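PDB 5JXF: Asp/Glu-specific dipeptidyl-peptidase from Flavobacterium psychrophilum, which removes dipeptides from the N-terminus of oligopeptides as a serine-type dipeptidyl-peptidase strictly specific for Asp or Glu at the P1 position. Local coordinates for residues Ile107-Ser112 and Phe454-Asn459; Val319-Met324 and Gly619-Asp624; Glu445-Ser450 and Ala509-Leu514. All blocks are in the same frame, centred on the assembly; numbering follows the deposited sequence.

Contact 1 of 3, residues Ile107-Ser112 and Phe454-Asn459; sequences IQNHSS and FFKDFN
Q108, in the last turn of helix 100-109, holds its amide against the carboxylate of D457, the first residue beyond helix 452-456. Two weak hydrogen bonds cross the contact. In the first, NE2 of Q108 donates to OD1 of D457 at 3.2 Å with an N-H...O angle of 155°. The two side chains come from opposite directions and their flat ends are turned 75° against each other, and OE1 of Q108 stays 3.9 Å from OD2 of D457. With CG anti to the backbone N (chi1 -178°) and a bend at chi2, the glutamine brings its amide up to D457; NE2 also donates to the backbone O of I332, its stronger partner. In the second, NZ of K456 reaches OD1 of N109 over 3.5 Å, the two side chains crossing at about a right angle. The ionic part lies within 454-459: NZ of K456 and OD1 of D457 form a long salt bridge of 3.5 Å, for which the lysine chain folds back at chi3 and chi4. Cutting Q108 back to an alanine would probably leave OD1 of D457 without its amide donor and the I332 carbonyl without this N-H. Behind the contact, helix 328-357 also holds D457 O through K337 and K456 O through Q333. Q108 lies about 11 Å, between side chains, from H101, the probable charge-relay histidine. Both bonds across the contact are polar and weak, which implies that the two helix ends are joined through I332, Q333 and K337 as much as directly.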
loop_
_atom_site.group_PDB
_atom_site.type_symbol
_atom_site.label_atom_id
_atom_site.label_comp_id
_atom_site.label_asym_id
_atom_site.label_seq_id
_atom_site.Cartn_x
_atom_site.Cartn_y
_atom_site.Cartn_z
ATOM N N ILE A 107 -26.771 -16.628 -0.953
ATOM C CA ILE A 107 -27.213 -15.523 -0.108
ATOM C C ILE A 107 -27.911 -14.427 -0.927
ATOM O O ILE A 107 -29.000 -13.967 -0.554
ATOM C CB ILE A 107 -26.035 -14.918 0.678
ATOM C CG1 ILE A 107 -25.509 -15.939 1.675
ATOM C CG2 ILE A 107 -26.475 -13.672 1.415
ATOM C CD1 ILE A 107 -24.061 -15.804 1.951
ATOM N N GLN A 108 -27.289 -14.019 -2.039
ATOM C CA GLN A 108 -27.859 -12.976 -2.904
ATOM C C GLN A 108 -29.191 -13.435 -3.422
ATOM O O GLN A 108 -30.128 -12.648 -3.554
ATOM C CB GLN A 108 -26.943 -12.651 -4.094
ATOM C CG GLN A 108 -27.463 -11.524 -5.014
ATOM C CD GLN A 108 -28.298 -12.022 -6.204
ATOM O OE1 GLN A 108 -28.338 -13.222 -6.509
ATOM N NE2 GLN A 108 -28.958 -11.090 -6.887
ATOM N N ASN A 109 -29.264 -14.727 -3.729
ATOM C CA ASN A 109 -30.490 -15.288 -4.253
ATOM C C ASN A 109 -31.623 -15.209 -3.222
ATOM O O ASN A 109 -32.763 -14.985 -3.633
ATOM C CB ASN A 109 -30.294 -16.731 -4.726
ATOM C CG ASN A 109 -31.513 -17.267 -5.466
ATOM O OD1 ASN A 109 -32.082 -16.590 -6.332
ATOM N ND2 ASN A 109 -31.917 -18.488 -5.133
ATOM N N HIS A 110 -31.380 -15.355 -1.907
ATOM C CA HIS A 110 -32.564 -15.117 -1.074
ATOM C C HIS A 110 -32.550 -13.722 -0.448
ATOM O O HIS A 110 -33.235 -13.495 0.545
ATOM C CB HIS A 110 -32.811 -16.131 0.064
ATOM C CG HIS A 110 -32.603 -17.570 -0.312
ATOM N ND1 HIS A 110 -33.402 -18.576 0.202
ATOM C CD2 HIS A 110 -31.576 -18.189 -0.908
ATOM C CE1 HIS A 110 -32.951 -19.744 -0.217
ATOM N NE2 HIS A 110 -31.805 -19.550 -0.839
ATOM N N SER A 111 -31.773 -12.790 -0.979
ATOM C CA SER A 111 -31.828 -11.445 -0.418
ATOM C C SER A 111 -32.807 -10.578 -1.205
ATOM O O SER A 111 -33.109 -10.850 -2.368
ATOM C CB SER A 111 -30.436 -10.818 -0.401
ATOM O OG SER A 111 -29.593 -11.545 0.474
ATOM N N SER A 112 -33.318 -9.548 -0.540
ATOM C CA SER A 112 -34.215 -8.567 -1.140
ATOM C C SER A 112 -34.099 -7.274 -0.333
ATOM O O SER A 112 -33.201 -7.141 0.496
ATOM C CB SER A 112 -35.661 -9.072 -1.163
ATOM O OG SER A 112 -36.165 -9.207 0.151
ATOM N N PHE A 454 -32.495 -14.362 -14.157
ATOM C CA PHE A 454 -31.727 -13.465 -15.012
ATOM C C PHE A 454 -32.331 -12.063 -14.982
ATOM O O PHE A 454 -31.614 -11.069 -14.827
ATOM C CB PHE A 454 -31.674 -13.985 -16.454
ATOM C CG PHE A 454 -31.028 -13.023 -17.432
ATOM C CD1 PHE A 454 -29.661 -13.053 -17.659
ATOM C CD2 PHE A 454 -31.792 -12.087 -18.131
ATOM C CE1 PHE A 454 -29.069 -12.169 -18.564
ATOM C CE2 PHE A 454 -31.201 -11.207 -19.027
ATOM C CZ PHE A 454 -29.842 -11.250 -19.242
ATOM N N PHE A 455 -33.650 -11.994 -15.135
ATOM C CA PHE A 455 -34.352 -10.715 -15.157
ATOM C C PHE A 455 -34.593 -10.137 -13.764
ATOM O O PHE A 455 -34.812 -8.932 -13.635
ATOM C CB PHE A 455 -35.685 -10.851 -15.896
ATOM C CG PHE A 455 -35.534 -10.927 -17.380
ATOM C CD1 PHE A 455 -35.267 -9.785 -18.120
ATOM C CD2 PHE A 455 -35.634 -12.143 -18.036
ATOM C CE1 PHE A 455 -35.114 -9.850 -19.491
ATOM C CE2 PHE A 455 -35.484 -12.222 -19.412
ATOM C CZ PHE A 455 -35.221 -11.071 -20.142
ATOM N N LYS A 456 -34.562 -10.985 -12.733
ATOM C CA LYS A 456 -34.619 -10.498 -11.358
ATOM C C LYS A 456 -33.386 -9.640 -11.073
ATOM O O LYS A 456 -33.458 -8.673 -10.327
ATOM C CB LYS A 456 -34.720 -11.659 -10.349
ATOM C CG LYS A 456 -34.631 -11.227 -8.867
ATOM C CD LYS A 456 -35.102 -12.314 -7.885
ATOM C CE LYS A 456 -34.194 -13.547 -7.856
ATOM N NZ LYS A 456 -32.839 -13.321 -7.265
ATOM N N ASP A 457 -32.265 -9.994 -11.697
ATOM C CA ASP A 457 -30.986 -9.340 -11.434
ATOM C C ASP A 457 -30.582 -8.414 -12.584
ATOM O O ASP A 457 -29.534 -7.765 -12.542
ATOM C CB ASP A 457 -29.892 -10.387 -11.191
ATOM C CG ASP A 457 -30.267 -11.387 -10.100
ATOM O OD1 ASP A 457 -31.132 -11.062 -9.260
ATOM O OD2 ASP A 457 -29.692 -12.499 -10.073
ATOM N N PHE A 458 -31.421 -8.359 -13.613
ATOM C CA PHE A 458 -31.127 -7.539 -14.778
ATOM C C PHE A 458 -31.654 -6.124 -14.601
ATOM O O PHE A 458 -32.826 -5.915 -14.282
ATOM C CB PHE A 458 -31.718 -8.155 -16.049
ATOM C CG PHE A 458 -31.496 -7.322 -17.282
ATOM C CD1 PHE A 458 -30.268 -7.324 -17.923
ATOM C CD2 PHE A 458 -32.512 -6.528 -17.796
ATOM C CE1 PHE A 458 -30.059 -6.556 -19.059
ATOM C CE2 PHE A 458 -32.308 -5.758 -18.930
ATOM C CZ PHE A 458 -31.081 -5.774 -19.562
ATOM N N ASN A 459 -30.778 -5.154 -14.815
ATOM C CA ASN A 459 -31.184 -3.762 -14.783
ATOM C C ASN A 459 -30.921 -3.147 -16.148
ATOM O O ASN A 459 -29.766 -3.000 -16.550
ATOM C CB ASN A 459 -30.441 -3.004 -13.681
ATOM C CG ASN A 459 -31.031 -1.628 -13.416
ATOM O OD1 ASN A 459 -30.719 -0.661 -14.111
ATOM N ND2 ASN A 459 -31.892 -1.538 -12.407
#

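Contact 2 of 3, residues Val319-Met324 and Gly619-Asp624; sequences VQDGFM and GDYEFD
Y621 extends its ring from an Asx turn in the loop between helices 609-615 and 627-635 to the end of the long helix 295-325, where it meets M324 and D321, away from the catalytic residues. Its hydroxyl is the leading atom: OH of Y621 lies 3.6 Å from CB of M324 and 4.0 Å from CE at the end of the same side chain. The methionine is bent at chi3 (67°), which turns its methyl back toward the phenol. Lower on the ring, CE1 of Y621 has the backbone O of M324 at its edge, near the ring plane, at 4.0 Å. D321 comes from one helical turn earlier; its OD1 approaches CE2 of Y621 to 3.9 Å, the carboxylate tilted 72° from the ring. No hydrogen bond joins the two segments, so the direct contact is van der Waals packing around one aromatic side chain. The next shell is charged: R325 pairs with D321 through OD2 and also makes a cation-pi contact with Y621, as does K331. M324 packs in turn on Y334 and Y338 of helix 328-357, whereas F323 faces helix 460-477. On the loop side, E622 is bonded through OE1 to T226 and through its backbone to G223. D620 closes the Asx turn around Y621, which probably helps to fix where the ring leaves the loop. OD1 of D620 accepts from N of E622 at 2.7 Å and from N of F623 at 2.8 Å, the two donors arriving from opposite faces of the carboxylate plane.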
loop_
_atom_site.group_PDB
_atom_site.type_symbol
_atom_site.label_atom_id
_atom_site.label_comp_id
_atom_site.label_asym_id
_atom_site.label_seq_id
_atom_site.Cartn_x
_atom_site.Cartn_y
_atom_site.Cartn_z
ATOM N N VAL A 319 -18.584 0.993 -14.664
ATOM C CA VAL A 319 -19.990 1.323 -14.876
ATOM C C VAL A 319 -20.870 0.734 -13.782
ATOM O O VAL A 319 -21.719 1.422 -13.213
ATOM C CB VAL A 319 -20.498 0.829 -16.244
ATOM C CG1 VAL A 319 -22.010 1.011 -16.347
ATOM C CG2 VAL A 319 -19.783 1.571 -17.375
ATOM N N GLN A 320 -20.645 -0.535 -13.466
ATOM C CA GLN A 320 -21.484 -1.224 -12.505
ATOM C C GLN A 320 -21.283 -0.688 -11.091
ATOM O O GLN A 320 -22.257 -0.452 -10.374
ATOM C CB GLN A 320 -21.216 -2.734 -12.560
ATOM C CG GLN A 320 -21.799 -3.366 -13.801
ATOM C CD GLN A 320 -21.290 -4.761 -14.046
ATOM O OE1 GLN A 320 -21.039 -5.523 -13.110
ATOM N NE2 GLN A 320 -21.114 -5.099 -15.311
ATOM N N ASP A 321 -20.026 -0.502 -10.694
ATOM C CA ASP A 321 -19.701 0.063 -9.386
ATOM C C ASP A 321 -20.487 1.356 -9.113
ATOM O O ASP A 321 -21.062 1.529 -8.034
ATOM C CB ASP A 321 -18.195 0.326 -9.281
ATOM C CG ASP A 321 -17.708 0.413 -7.836
ATOM O OD1 ASP A 321 -18.284 -0.271 -6.954
ATOM O OD2 ASP A 321 -16.744 1.175 -7.584
ATOM N N GLY A 322 -20.531 2.240 -10.104
ATOM C CA GLY A 322 -21.250 3.498 -9.983
ATOM C C GLY A 322 -22.698 3.323 -9.556
ATOM O O GLY A 322 -23.139 3.914 -8.571
ATOM N N PHE A 323 -23.438 2.500 -10.290
ATOM C CA PHE A 323 -24.851 2.282 -9.996
ATOM C C PHE A 323 -25.088 1.586 -8.656
ATOM O O PHE A 323 -26.114 1.808 -8.009
ATOM C CB PHE A 323 -25.511 1.467 -11.107
ATOM C CG PHE A 323 -25.765 2.244 -12.365
ATOM C CD1 PHE A 323 -24.824 2.271 -13.379
ATOM C CD2 PHE A 323 -26.950 2.942 -12.532
ATOM C CE1 PHE A 323 -25.062 2.979 -14.538
ATOM C CE2 PHE A 323 -27.193 3.653 -13.687
ATOM C CZ PHE A 323 -26.248 3.674 -14.690
ATOM N N MET A 324 -24.148 0.740 -8.247
ATOM C CA MET A 324 -24.309 -0.039 -7.023
ATOM C C MET A 324 -23.973 0.763 -5.757
ATOM O O MET A 324 -24.518 0.494 -4.690
ATOM C CB MET A 324 -23.447 -1.295 -7.081
ATOM C CG MET A 324 -23.793 -2.222 -8.233
ATOM S SD MET A 324 -22.495 -3.438 -8.517
ATOM C CE MET A 324 -22.629 -4.409 -7.031
ATOM N N GLY A 619 -18.938 3.917 7.749
ATOM C CA GLY A 619 -19.895 4.031 6.660
ATOM C C GLY A 619 -19.330 3.847 5.264
ATOM O O GLY A 619 -19.992 4.160 4.278
ATOM N N ASP A 620 -18.103 3.348 5.179
ATOM C CA ASP A 620 -17.473 3.093 3.889
ATOM C C ASP A 620 -18.048 1.859 3.163
ATOM O O ASP A 620 -18.406 0.858 3.782
ATOM C CB ASP A 620 -15.966 2.934 4.075
ATOM C CG ASP A 620 -15.238 2.746 2.765
ATOM O OD1 ASP A 620 -15.095 1.581 2.324
ATOM O OD2 ASP A 620 -14.812 3.763 2.175
ATOM N N TYR A 621 -18.135 1.962 1.839
ATOM C CA TYR A 621 -18.605 0.884 0.963
ATOM C C TYR A 621 -17.924 -0.458 1.282
ATOM O O TYR A 621 -18.591 -1.485 1.441
ATOM C CB TYR A 621 -18.359 1.275 -0.500
ATOM C CG TYR A 621 -19.097 0.440 -1.530
ATOM C CD1 TYR A 621 -20.466 0.583 -1.722
ATOM C CD2 TYR A 621 -18.421 -0.490 -2.306
ATOM C CE1 TYR A 621 -21.146 -0.179 -2.665
ATOM C CE2 TYR A 621 -19.086 -1.254 -3.251
ATOM C CZ TYR A 621 -20.446 -1.097 -3.426
ATOM O OH TYR A 621 -21.096 -1.863 -4.365
ATOM N N GLU A 622 -16.599 -0.424 1.415
ATOM C CA GLU A 622 -15.796 -1.627 1.618
ATOM C C GLU A 622 -15.353 -1.853 3.067
ATOM O O GLU A 622 -15.434 -2.968 3.574
ATOM C CB GLU A 622 -14.558 -1.581 0.717
ATOM C CG GLU A 622 -14.853 -1.291 -0.759
ATOM C CD GLU A 622 -13.585 -1.128 -1.597
ATOM O OE1 GLU A 622 -12.505 -0.902 -1.008
ATOM O OE2 GLU A 622 -13.667 -1.235 -2.841
ATOM N N PHE A 623 -14.877 -0.810 3.742
ATOM C CA PHE A 623 -14.246 -1.025 5.043
ATOM C C PHE A 623 -15.068 -0.570 6.244
ATOM O O PHE A 623 -14.509 -0.374 7.325
ATOM C CB PHE A 623 -12.885 -0.324 5.104
ATOM C CG PHE A 623 -11.881 -0.841 4.115
ATOM C CD1 PHE A 623 -11.095 -1.948 4.410
ATOM C CD2 PHE A 623 -11.708 -0.212 2.895
ATOM C CE1 PHE A 623 -10.149 -2.426 3.498
ATOM C CE2 PHE A 623 -10.763 -0.680 1.975
ATOM C CZ PHE A 623 -9.987 -1.799 2.285
ATOM N N ASP A 624 -16.376 -0.402 6.083
ATOM C CA ASP A 624 -17.232 -0.192 7.254
ATOM C C ASP A 624 -17.248 -1.476 8.097
ATOM O O ASP A 624 -17.030 -2.563 7.571
ATOM C CB ASP A 624 -18.647 0.210 6.825
ATOM C CG ASP A 624 -19.509 0.684 7.980
ATOM O OD1 ASP A 624 -18.987 0.891 9.101
ATOM O OD2 ASP A 624 -20.721 0.877 7.753
#

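Contact 3 of 3, residues Glu445-Ser450 and Ala509-Leu514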
loop_
_atom_site.group_PDB
_atom_site.type_symbol
_atom_site.label_atom_id
_atom_site.label_comp_id
_atom_site.label_asym_id
_atom_site.label_seq_id
_atom_site.Cartn_x
_atom_site.Cartn_y
_atom_site.Cartn_z
ATOM N N GLU A 445 -38.135 -23.799 -23.874
ATOM C CA GLU A 445 -38.953 -23.708 -22.667
ATOM C C GLU A 445 -38.072 -23.794 -21.432
ATOM O O GLU A 445 -38.379 -23.207 -20.395
ATOM C CB GLU A 445 -40.025 -24.808 -22.623
ATOM C CG GLU A 445 -41.111 -24.719 -23.702
ATOM C CD GLU A 445 -41.861 -23.392 -23.700
ATOM O OE1 GLU A 445 -42.133 -22.845 -22.607
ATOM O OE2 GLU A 445 -42.191 -22.897 -24.800
ATOM N N ASN A 446 -36.972 -24.529 -21.546
ATOM C CA ASN A 446 -36.019 -24.605 -20.452
ATOM C C ASN A 446 -35.230 -23.304 -20.331
ATOM O O ASN A 446 -34.875 -22.886 -19.227
ATOM C CB ASN A 446 -35.076 -25.793 -20.635
ATOM C CG ASN A 446 -34.050 -25.895 -19.519
ATOM O OD1 ASN A 446 -32.933 -25.389 -19.638
ATOM N ND2 ASN A 446 -34.432 -26.538 -18.418
ATOM N N LEU A 447 -34.965 -22.661 -21.466
ATOM C CA LEU A 447 -34.282 -21.371 -21.471
ATOM C C LEU A 447 -35.143 -20.288 -20.834
ATOM O O LEU A 447 -34.637 -19.429 -20.110
ATOM C CB LEU A 447 -33.902 -20.948 -22.892
ATOM C CG LEU A 447 -33.387 -19.506 -22.988
ATOM C CD1 LEU A 447 -32.014 -19.355 -22.331
ATOM C CD2 LEU A 447 -33.365 -19.027 -24.424
ATOM N N ILE A 448 -36.444 -20.337 -21.105
ATOM C CA ILE A 448 -37.382 -19.365 -20.548
ATOM C C ILE A 448 -37.516 -19.482 -19.026
ATOM O O ILE A 448 -37.544 -18.474 -18.327
ATOM C CB ILE A 448 -38.772 -19.513 -21.188
ATOM C CG1 ILE A 448 -38.693 -19.245 -22.692
ATOM C CG2 ILE A 448 -39.769 -18.574 -20.520
ATOM C CD1 ILE A 448 -39.985 -19.521 -23.435
ATOM N N LYS A 449 -37.596 -20.704 -18.507
ATOM C CA LYS A 449 -37.741 -20.883 -17.065
ATOM C C LYS A 449 -36.436 -20.548 -16.341
ATOM O O LYS A 449 -36.433 -20.284 -15.139
ATOM C CB LYS A 449 -38.195 -22.312 -16.725
ATOM C CG LYS A 449 -37.211 -23.413 -17.092
ATOM N N SER A 450 -35.330 -20.545 -17.075
ATOM C CA SER A 450 -34.040 -20.255 -16.463
ATOM C C SER A 450 -33.726 -18.765 -16.538
ATOM O O SER A 450 -32.847 -18.275 -15.833
ATOM C CB SER A 450 -32.924 -21.056 -17.128
ATOM O OG SER A 450 -32.647 -20.551 -18.420
ATOM N N ALA A 509 -41.406 -10.355 -19.373
ATOM C CA ALA A 509 -42.726 -10.465 -19.973
ATOM C C ALA A 509 -42.587 -10.325 -21.479
ATOM O O ALA A 509 -43.195 -11.069 -22.253
ATOM C CB ALA A 509 -43.653 -9.410 -19.419
ATOM N N ASN A 510 -41.774 -9.355 -21.881
ATOM C CA ASN A 510 -41.361 -9.229 -23.264
ATOM C C ASN A 510 -40.758 -10.550 -23.761
ATOM O O ASN A 510 -41.344 -11.203 -24.624
ATOM C CB ASN A 510 -40.373 -8.067 -23.413
ATOM C CG ASN A 510 -41.071 -6.722 -23.567
ATOM O OD1 ASN A 510 -42.255 -6.661 -23.901
ATOM N ND2 ASN A 510 -40.343 -5.640 -23.304
ATOM N N PHE A 511 -39.614 -10.945 -23.201
ATOM C CA PHE A 511 -38.888 -12.149 -23.628
ATOM C C PHE A 511 -39.763 -13.390 -23.847
ATOM O O PHE A 511 -39.534 -14.138 -24.798
ATOM C CB PHE A 511 -37.787 -12.486 -22.618
ATOM C CG PHE A 511 -36.995 -13.730 -22.961
ATOM C CD1 PHE A 511 -36.039 -13.712 -23.960
ATOM C CD2 PHE A 511 -37.206 -14.917 -22.270
ATOM C CE1 PHE A 511 -35.316 -14.855 -24.261
ATOM C CE2 PHE A 511 -36.484 -16.058 -22.568
ATOM C CZ PHE A 511 -35.541 -16.025 -23.560
ATOM N N LYS A 512 -40.753 -13.610 -22.978
ATOM C CA LYS A 512 -41.679 -14.739 -23.129
ATOM C C LYS A 512 -42.527 -14.621 -24.409
ATOM O O LYS A 512 -42.810 -15.622 -25.081
ATOM C CB LYS A 512 -42.609 -14.844 -21.911
ATOM C CG LYS A 512 -41.979 -15.367 -20.620
ATOM C CD LYS A 512 -43.019 -15.326 -19.497
ATOM C CE LYS A 512 -42.487 -15.854 -18.178
ATOM N NZ LYS A 512 -43.483 -15.672 -17.077
ATOM N N ALA A 513 -42.933 -13.395 -24.733
ATOM C CA ALA A 513 -43.791 -13.140 -25.886
ATOM C C ALA A 513 -43.048 -13.412 -27.188
ATOM O O ALA A 513 -43.633 -13.895 -28.162
ATOM C CB ALA A 513 -44.310 -11.703 -25.858
ATOM N N LEU A 514 -41.757 -13.093 -27.192
ATOM C CA LEU A 514 -40.909 -13.316 -28.353
ATOM C C LEU A 514 -40.796 -14.808 -28.665
ATOM O O LEU A 514 -40.696 -15.200 -29.826
ATOM C CB LEU A 514 -39.523 -12.718 -28.116
ATOM C CG LEU A 514 -38.550 -12.615 -29.292
ATOM C CD1 LEU A 514 -39.053 -11.623 -30.334
ATOM C CD2 LEU A 514 -37.170 -12.224 -28.785
#
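Segments 445-450, at the end of helix 437-450, and 509-514, on helix 508-514, run almost exactly antiparallel, their axes at 176° and 10.7 Å apart at closest approach. The backbones come closest at I448 and K512, whose CA atoms are 6.8 Å apart. F511 and I448 make up most of the contact, F511 pointing toward the other helix. Its CG is anti to the backbone N (chi1 179°), which brings the ring to L447 and I448. L447 meets the ring edge: CD2 of L447 lies near the ring plane, 3.8 Å from CZ of F511, and the two side chains cross at about a right angle. I448 comes obliquely, its CG1 standing 3.9 Å from CE2 of F511, while its CA also sits at the ring edge. The other branch of I448 serves a second partner, for CG2 packs 3.9 Å from CG of K512. That lysine touches through CG and then runs extended, so that its amine takes no part in the contact with I448. L447 and F511 both continue onto helix 417-435, the leucine on K424, L425 and L428, the phenylalanine on L421, so three helices share this packing. A polar tie lies at its margin, where the hydroxyl of Y508 donates to the backbone O of I448. S450 turns its own hydroxyl, OG, back to O of L447 at 2.8 Å. No hydrogen bond or salt bridge joins the two segments, which implies a contact held by apolar packing and not by directed bonds.

All three contacts lie on the same side of the chain's centre. Contacts 1 and 3 are neighbours: their centres are about 17 Å apart, helices 437-450 and 452-456 follow each other in the chain, and F455 CZ packs 3.8 Å from F511 CB. The centre of contact 2 is about 18 Å from that of contact 1, without touching it, and about 32 Å from that of contact 3. Along the chain, contact 1 crosses both others, whereas contact 3 is nested within the loop closed by contact 2. Contact 1 thus joins the helical region to helix 100-109, which carries H101, the probable charge-relay histidine; contact 2 ties it to 619-624, and contact 3 packs helices within it, away from the catalytic residues.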